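Side-chain contacts in acetylxylan esterase / glucomannan deacetylase (Cellvibrio japonicus, PDB 2WAA), which removes acetyl groups from acetylated xylan and glucomannan during the breakdown of plant cell wall polysaccharides: residues 268-273 with 290-295; 231-236 with 246-251; 173-178 with 331-336. All blocks are in the same frame, centred on the assembly; numbering follows the deposited sequence.

Contact 1 of 3, residues 268-273 with 290-295; sequences IVLTEG and ETRQQL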
# COMPACT_ATOMS: atom_id res chain seq x y z
N ILE A 268 -8.92 -8.91 -12.64
CA ILE A 268 -7.68 -8.13 -12.76
C ILE A 268 -7.95 -6.94 -13.67
O ILE A 268 -8.60 -7.11 -14.70
CB ILE A 268 -6.58 -8.98 -13.31
CG1 ILE A 268 -6.40 -10.20 -12.35
CG2 ILE A 268 -5.29 -8.17 -13.44
CD1 ILE A 268 -5.46 -11.17 -12.80
N VAL A 269 -7.51 -5.75 -13.25
CA VAL A 269 -7.69 -4.52 -14.04
C VAL A 269 -6.31 -3.93 -14.31
O VAL A 269 -5.57 -3.66 -13.36
CB VAL A 269 -8.60 -3.52 -13.31
CG1 VAL A 269 -8.71 -2.22 -14.08
CG2 VAL A 269 -9.99 -4.11 -13.18
N LEU A 270 -5.96 -3.73 -15.59
CA LEU A 270 -4.67 -3.19 -15.94
C LEU A 270 -4.84 -1.73 -16.28
O LEU A 270 -5.83 -1.33 -16.89
CB LEU A 270 -4.07 -3.92 -17.17
CG LEU A 270 -4.09 -5.44 -17.04
CD1 LEU A 270 -3.44 -6.08 -18.27
CD2 LEU A 270 -3.33 -5.82 -15.80
N THR A 271 -3.87 -0.92 -15.89
CA THR A 271 -3.94 0.50 -16.23
C THR A 271 -2.52 1.05 -16.40
O THR A 271 -1.59 0.55 -15.76
CB THR A 271 -4.72 1.31 -15.12
OG1 THR A 271 -4.71 2.68 -15.50
CG2 THR A 271 -4.00 1.23 -13.83
N GLU A 272 -2.35 2.05 -17.27
CA GLU A 272 -1.00 2.59 -17.52
C GLU A 272 -0.51 3.56 -16.45
O GLU A 272 0.63 3.95 -16.44
CB GLU A 272 -0.96 3.28 -18.90
CG GLU A 272 -1.73 4.59 -19.00
CD GLU A 272 -3.20 4.43 -19.37
OE1 GLU A 272 -3.77 3.33 -19.22
OE2 GLU A 272 -3.81 5.44 -19.78
N GLY A 273 -1.41 4.01 -15.59
CA GLY A 273 -1.01 4.95 -14.56
C GLY A 273 -1.05 6.42 -15.02
O GLY A 273 -1.35 6.73 -16.20
N GLU A 290 -2.68 -5.47 -26.08
CA GLU A 290 -2.19 -6.69 -26.70
C GLU A 290 -1.97 -7.78 -25.63
O GLU A 290 -2.14 -8.96 -25.90
CB GLU A 290 -0.90 -6.46 -27.50
CG GLU A 290 -0.53 -7.65 -28.34
CD GLU A 290 0.59 -7.34 -29.38
OE1 GLU A 290 0.78 -6.16 -29.75
OE2 GLU A 290 1.29 -8.29 -29.79
N THR A 291 -1.55 -7.38 -24.44
CA THR A 291 -1.46 -8.35 -23.32
C THR A 291 -2.80 -9.00 -23.08
O THR A 291 -2.92 -10.23 -22.90
CB THR A 291 -0.96 -7.62 -22.07
OG1 THR A 291 0.37 -7.10 -22.36
CG2 THR A 291 -0.97 -8.53 -20.79
N ARG A 292 -3.85 -8.20 -23.02
CA ARG A 292 -5.17 -8.76 -22.79
C ARG A 292 -5.58 -9.69 -23.95
O ARG A 292 -6.20 -10.73 -23.73
CB ARG A 292 -6.20 -7.65 -22.54
CG ARG A 292 -5.86 -6.83 -21.29
CD ARG A 292 -6.91 -5.77 -20.94
NE ARG A 292 -8.25 -6.32 -20.92
CZ ARG A 292 -9.09 -6.27 -21.94
NH1 ARG A 292 -8.72 -5.67 -23.06
NH2 ARG A 292 -10.29 -6.82 -21.85
N GLN A 293 -5.24 -9.30 -25.17
CA GLN A 293 -5.54 -10.16 -26.31
C GLN A 293 -4.87 -11.53 -26.17
O GLN A 293 -5.52 -12.59 -26.34
CB GLN A 293 -5.18 -9.45 -27.63
CG GLN A 293 -5.37 -10.36 -28.85
CD GLN A 293 -5.55 -9.58 -30.14
OE1 GLN A 293 -6.27 -8.57 -30.17
NE2 GLN A 293 -4.92 -10.05 -31.21
N GLN A 294 -3.60 -11.54 -25.80
CA GLN A 294 -2.88 -12.81 -25.59
C GLN A 294 -3.40 -13.62 -24.41
O GLN A 294 -3.42 -14.85 -24.47
CB GLN A 294 -1.39 -12.58 -25.38
CG GLN A 294 -0.74 -11.88 -26.56
CD GLN A 294 0.75 -11.96 -26.52
OE1 GLN A 294 1.34 -12.39 -25.51
NE2 GLN A 294 1.39 -11.54 -27.61
N LEU A 295 -3.81 -12.94 -23.34
CA LEU A 295 -4.35 -13.62 -22.17
C LEU A 295 -5.66 -14.38 -22.45
O LEU A 295 -5.86 -15.49 -21.94
CB LEU A 295 -4.62 -12.64 -21.03
CG LEU A 295 -3.35 -12.18 -20.32
CD1 LEU A 295 -3.65 -10.93 -19.49
CD2 LEU A 295 -2.66 -13.29 -19.46
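R292 meets L270 with its aliphatic stem, not with its flat end: L270 covers neither a face nor an edge of the guanidinium, whose nearest atom, NE of R292, stays 5.5 Å from CD1 of L270. The touching is done two atoms back along the chain, at CG of R292, 3.9 Å from CD1 of L270. The two side chains run past each other in opposite directions, the leucine reaching out from its strand while the arginine reaches back from the helix. A bend at the third torsion of R292 (chi3 50°) then swings the head aside, and NE donates a hydrogen bond to the carbonyl O of V300. This is one of two deposited conformers, so the path of the arginine is less certain than that of L270. The same CD1 of L270 also faces CG2 of T291 at 4.3 Å, a methyl-to-methyl approach. The hydroxyl of T291 is held within its own helix, by the carbonyl of Y287. Nothing polar crosses the contact. It lies inside the beta-alpha-beta unit formed by strand 267-270, helix 278-295 and strand 300-302. L270 fills the layer between sheet and helix together with I288 and V300, and one turn beyond T291, L295 continues that layer onto V300 and V256 of helix 245-262.

Contact 2 of 3, residues 231-236 with 246-251; sequences SAIGTN and ATYINT. With ACT (acetate ion), chain C.
Y248 spans the gap between helix 245-262 and the loop that follows strand 228-231, and its phenol oxygen is the one atom that really arrives. OH of Y248 stands 3.6 Å from CA of G234. With CG anti to the backbone N (chi1 -159°), the ring is sent off the helix toward the loop. CG2 of I233 lies beside the hydroxyl at 4.4 Å, a looser neighbour. The buried OH is hydrogen-bonded to the carboxylate of D237. G234 passes under it with a backbone (phi 140°) that suits glycine, and presents only a CH2.

The other side of this helix is different: A246 and T247 are exposed, N250 lies at the margin beside Q294, and T247 turns its hydroxyl to the carboxylate of D244, just ahead of the helix.

Beyond the glycine, the loop delivers N236 to the active site. ND2 of N236 donates an almost straight hydrogen bond to OXT of the acetate, 2.9 Å long at 169°, and a second to the carbonyl of R187, which helps fix the amide's rotation. CG2 of T235 touches the acetate methyl, CH3, at 3.8 Å. The backbone N atoms of S141 and G186 also bond the ion and, with ND2 of N236, are consistent with an oxyanion hole, G186 and N236 being the inferred transition-state stabilisers; H316 NE2, of the probable charge relay, bonds it too, and the acetate probably came from the crystallisation liquor. G234 to D237 read as the GxND block of SGNH hydrolases.

S231 bonds through its backbone to V269 and T271 and A232 to L138, tying the loop's root into the parallel sheet. Y248 is flanked by L189 and by L284 of helix 278-295; I249 packs on E290 and Q294 of the same helix.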
# COMPACT_ATOMS: atom_id res chain seq x y z
N SER A 231 -3.39 -3.55 -11.61
CA SER A 231 -1.96 -3.44 -11.88
C SER A 231 -1.71 -2.12 -12.60
O SER A 231 -2.20 -1.94 -13.71
CB SER A 231 -1.51 -4.59 -12.77
OG SER A 231 -0.11 -4.46 -12.97
N ALA A 232 -0.98 -1.20 -11.95
CA ALA A 232 -0.70 0.15 -12.44
C ALA A 232 0.82 0.32 -12.64
O ALA A 232 1.35 1.44 -12.50
CB ALA A 232 -1.23 1.16 -11.40
N ILE A 233 1.50 -0.75 -13.06
CA ILE A 233 2.97 -0.69 -13.22
C ILE A 233 3.27 -0.14 -14.61
O ILE A 233 2.40 -0.17 -15.50
CB ILE A 233 3.58 -2.11 -13.05
CG1 ILE A 233 5.09 -2.06 -12.88
CG2 ILE A 233 3.17 -3.03 -14.24
CD1 ILE A 233 5.50 -1.56 -11.42
N GLY A 234 4.48 0.37 -14.80
CA GLY A 234 4.88 0.80 -16.13
C GLY A 234 5.69 2.09 -16.25
O GLY A 234 6.57 2.14 -17.10
N THR A 235 5.40 3.11 -15.44
CA THR A 235 6.12 4.39 -15.56
C THR A 235 7.63 4.14 -15.67
O THR A 235 8.30 4.70 -16.54
CB THR A 235 5.90 5.24 -14.34
OG1 THR A 235 4.48 5.45 -14.21
CG2 THR A 235 6.59 6.61 -14.49
N ASN A 236 8.18 3.32 -14.79
CA ASN A 236 9.66 3.24 -14.75
C ASN A 236 10.22 2.44 -15.90
O ASN A 236 11.36 2.68 -16.34
CB ASN A 236 10.10 2.72 -13.36
CG ASN A 236 9.68 3.68 -12.26
OD1 ASN A 236 9.97 4.89 -12.34
ND2 ASN A 236 8.90 3.18 -11.25
N ALA A 246 7.53 -6.90 -28.00
CA ALA A 246 7.35 -8.33 -27.72
C ALA A 246 7.82 -8.72 -26.32
O ALA A 246 7.18 -9.50 -25.65
CB ALA A 246 8.04 -9.24 -28.81
N THR A 247 8.94 -8.17 -25.88
CA THR A 247 9.50 -8.53 -24.59
C THR A 247 8.55 -8.09 -23.45
O THR A 247 8.22 -8.84 -22.53
CB THR A 247 10.83 -7.80 -24.35
OG1 THR A 247 11.80 -8.19 -25.34
CG2 THR A 247 11.38 -8.12 -22.96
N TYR A 248 8.09 -6.86 -23.55
CA TYR A 248 7.21 -6.35 -22.52
C TYR A 248 5.88 -7.10 -22.47
O TYR A 248 5.40 -7.50 -21.39
CB TYR A 248 6.97 -4.87 -22.75
CG TYR A 248 6.52 -4.19 -21.49
CD1 TYR A 248 7.46 -3.72 -20.58
CD2 TYR A 248 5.16 -4.01 -21.22
CE1 TYR A 248 7.07 -3.07 -19.40
CE2 TYR A 248 4.75 -3.34 -20.06
CZ TYR A 248 5.72 -2.89 -19.16
OH TYR A 248 5.38 -2.25 -18.00
N ILE A 249 5.27 -7.31 -23.63
CA ILE A 249 3.97 -7.96 -23.66
C ILE A 249 4.11 -9.40 -23.18
O ILE A 249 3.26 -9.91 -22.42
CB ILE A 249 3.32 -7.90 -25.06
CG1 ILE A 249 2.91 -6.44 -25.39
CG2 ILE A 249 2.12 -8.90 -25.17
CD1 ILE A 249 2.48 -6.28 -26.85
N ASN A 250 5.18 -10.07 -23.58
CA ASN A 250 5.33 -11.44 -23.12
C ASN A 250 5.55 -11.51 -21.61
O ASN A 250 5.02 -12.42 -20.95
CB ASN A 250 6.45 -12.16 -23.87
CG ASN A 250 6.06 -12.46 -25.30
OD1 ASN A 250 4.85 -12.57 -25.64
ND2 ASN A 250 7.06 -12.64 -26.14
N THR A 251 6.28 -10.56 -21.04
CA THR A 251 6.42 -10.64 -19.60
C THR A 251 5.18 -10.17 -18.85
O THR A 251 4.86 -10.76 -17.82
CB THR A 251 7.83 -10.27 -19.01
OG1 THR A 251 7.74 -9.45 -17.83
CG2 THR A 251 8.72 -9.67 -20.05
C ACT C . 8.14 6.06 -9.67
O ACT C . 9.01 6.94 -9.31
OXT ACT C . 8.22 4.96 -9.09
CH3 ACT C . 7.08 6.32 -10.70

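Contact 3 of 3, residues 173-178 with 331-336; sequences KALDAQ and PQLRQI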
# COMPACT_ATOMS: atom_id res chain seq x y z
N LYS A 173 -11.55 2.87 -0.15
CA LYS A 173 -12.53 3.49 0.78
C LYS A 173 -13.86 3.76 0.06
O LYS A 173 -14.94 3.32 0.51
CB LYS A 173 -11.99 4.80 1.35
CG LYS A 173 -12.94 5.48 2.33
CD LYS A 173 -12.29 6.78 2.76
CE LYS A 173 -12.90 7.31 4.07
NZ LYS A 173 -14.07 8.14 3.70
N ALA A 174 -13.80 4.41 -1.10
CA ALA A 174 -15.04 4.59 -1.90
C ALA A 174 -15.77 3.26 -2.22
O ALA A 174 -17.03 3.20 -2.23
CB ALA A 174 -14.73 5.43 -3.17
N LEU A 175 -15.02 2.17 -2.44
CA LEU A 175 -15.62 0.90 -2.78
C LEU A 175 -15.93 0.01 -1.56
O LEU A 175 -16.25 -1.16 -1.74
CB LEU A 175 -14.69 0.10 -3.72
CG LEU A 175 -14.43 0.77 -5.07
CD1 LEU A 175 -13.39 0.01 -5.86
CD2 LEU A 175 -15.76 0.87 -5.81
N ASP A 176 -15.79 0.58 -0.36
CA ASP A 176 -16.01 -0.17 0.92
C ASP A 176 -15.22 -1.47 0.91
O ASP A 176 -15.77 -2.57 1.10
CB ASP A 176 -17.50 -0.48 1.12
CG ASP A 176 -17.82 -0.93 2.56
OD1 ASP A 176 -17.04 -0.64 3.50
OD2 ASP A 176 -18.88 -1.55 2.73
N ALA A 177 -13.92 -1.34 0.67
CA ALA A 177 -13.07 -2.50 0.49
C ALA A 177 -11.80 -2.39 1.31
O ALA A 177 -11.31 -1.30 1.62
CB ALA A 177 -12.70 -2.70 -1.00
N GLN A 178 -11.27 -3.56 1.66
CA GLN A 178 -9.89 -3.59 2.16
C GLN A 178 -8.94 -3.30 1.02
O GLN A 178 -9.29 -3.49 -0.14
CB GLN A 178 -9.57 -4.99 2.68
CG GLN A 178 -10.42 -5.44 3.87
CD GLN A 178 -9.94 -6.78 4.33
OE1 GLN A 178 -8.72 -6.97 4.43
NE2 GLN A 178 -10.85 -7.70 4.65
N PRO A 331 -15.46 4.79 -10.72
CA PRO A 331 -16.65 4.43 -11.53
C PRO A 331 -16.43 3.27 -12.51
O PRO A 331 -17.34 2.47 -12.73
CB PRO A 331 -16.96 5.72 -12.33
CG PRO A 331 -16.27 6.83 -11.61
CD PRO A 331 -15.08 6.21 -10.86
N GLN A 332 -15.23 3.18 -13.09
CA GLN A 332 -14.90 2.11 -13.99
C GLN A 332 -14.82 0.79 -13.22
O GLN A 332 -15.32 -0.23 -13.71
CB GLN A 332 -13.59 2.40 -14.70
CG GLN A 332 -13.63 3.66 -15.58
CD GLN A 332 -12.28 3.89 -16.28
OE1 GLN A 332 -11.93 3.17 -17.23
NE2 GLN A 332 -11.52 4.87 -15.80
N LEU A 333 -14.18 0.80 -12.03
CA LEU A 333 -14.14 -0.37 -11.18
C LEU A 333 -15.55 -0.82 -10.76
O LEU A 333 -15.83 -2.05 -10.68
CB LEU A 333 -13.29 -0.09 -9.95
CG LEU A 333 -11.84 0.22 -10.29
CD1 LEU A 333 -10.99 0.36 -9.00
CD2 LEU A 333 -11.21 -0.90 -11.18
N ARG A 334 -16.43 0.13 -10.49
CA ARG A 334 -17.81 -0.31 -10.16
C ARG A 334 -18.42 -1.15 -11.30
O ARG A 334 -19.13 -2.16 -11.04
CB ARG A 334 -18.74 0.87 -9.85
CG ARG A 334 -18.30 1.70 -8.64
CD ARG A 334 -19.45 2.56 -8.11
NE ARG A 334 -19.02 3.38 -6.96
CZ ARG A 334 -19.02 2.97 -5.69
NH1 ARG A 334 -19.43 1.74 -5.39
NH2 ARG A 334 -18.61 3.80 -4.73
N GLN A 335 -18.21 -0.73 -12.55
CA GLN A 335 -18.81 -1.41 -13.69
C GLN A 335 -18.16 -2.76 -13.87
O GLN A 335 -18.82 -3.74 -14.21
CB GLN A 335 -18.64 -0.58 -14.99
CG GLN A 335 -19.58 0.61 -15.13
CD GLN A 335 -19.14 1.62 -16.21
OE1 GLN A 335 -17.97 1.94 -16.31
NE2 GLN A 335 -20.09 2.13 -16.99
N ILE A 336 -16.83 -2.80 -13.70
CA ILE A 336 -16.08 -4.02 -13.93
C ILE A 336 -16.46 -5.06 -12.85
O ILE A 336 -16.59 -6.24 -13.15
CB ILE A 336 -14.57 -3.75 -13.94
CG1 ILE A 336 -14.14 -3.06 -15.26
CG2 ILE A 336 -13.77 -5.05 -13.85
CD1 ILE A 336 -12.85 -2.26 -15.12
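L175 meets L333 with one methyl and R334 with the other, at different angles. Against L333 it crosses at about a right angle, CD1 of L175 sitting 4.0 Å from CD1 of L333. Against R334 it slides past in the opposite direction: CD2 of L175 lies over one face of the guanidinium, displaced toward its rim, 3.8 Å from NH1. Extended from CG to NE, R334 carries its head far enough to reach the end of helix 167-174. There NH2 of R334 gives A174 O a weak hydrogen bond, 3.0 Å long but bent to 134°, coming in obliquely to the guanidinium. NH1 has a firmer partner in the carbonyl of W339. The positive head, placed at the helix C-terminus, would probably be favoured by the helix dipole. D176, with positive phi (50°), is the C-prime residue of a Schellman motif that closes this helix and turns the chain into strand 177-183. L175 on I135, and L333 on L228, I230 and V269, set both pieces against the parallel sheet, the helix-on-sheet layering of the SGNH hydrolase fold.

Overall arrangement
Strand 267-270 is the common element. In contact 1 its L270 faces helix 278-295, while V269, pointing the other way, meets contact 3, its CG2 packing 3.9 Å from CD1 of I336. Contact 2 is bound to the same strand edge to edge, V269 O lying 2.8 Å from S231 N. Centres of contacts 1 and 2 are about 9 Å apart, and helices 245-262 and 278-295 also touch there through I249 and E290. Contact 3 is more remote, its centre about 19 Å from that of contact 1 and 24 Å from that of contact 2. Contact 2 alone carries an active-site residue, N236, and binds the acetate there; contacts 1 and 3 lie away from the catalytic centre.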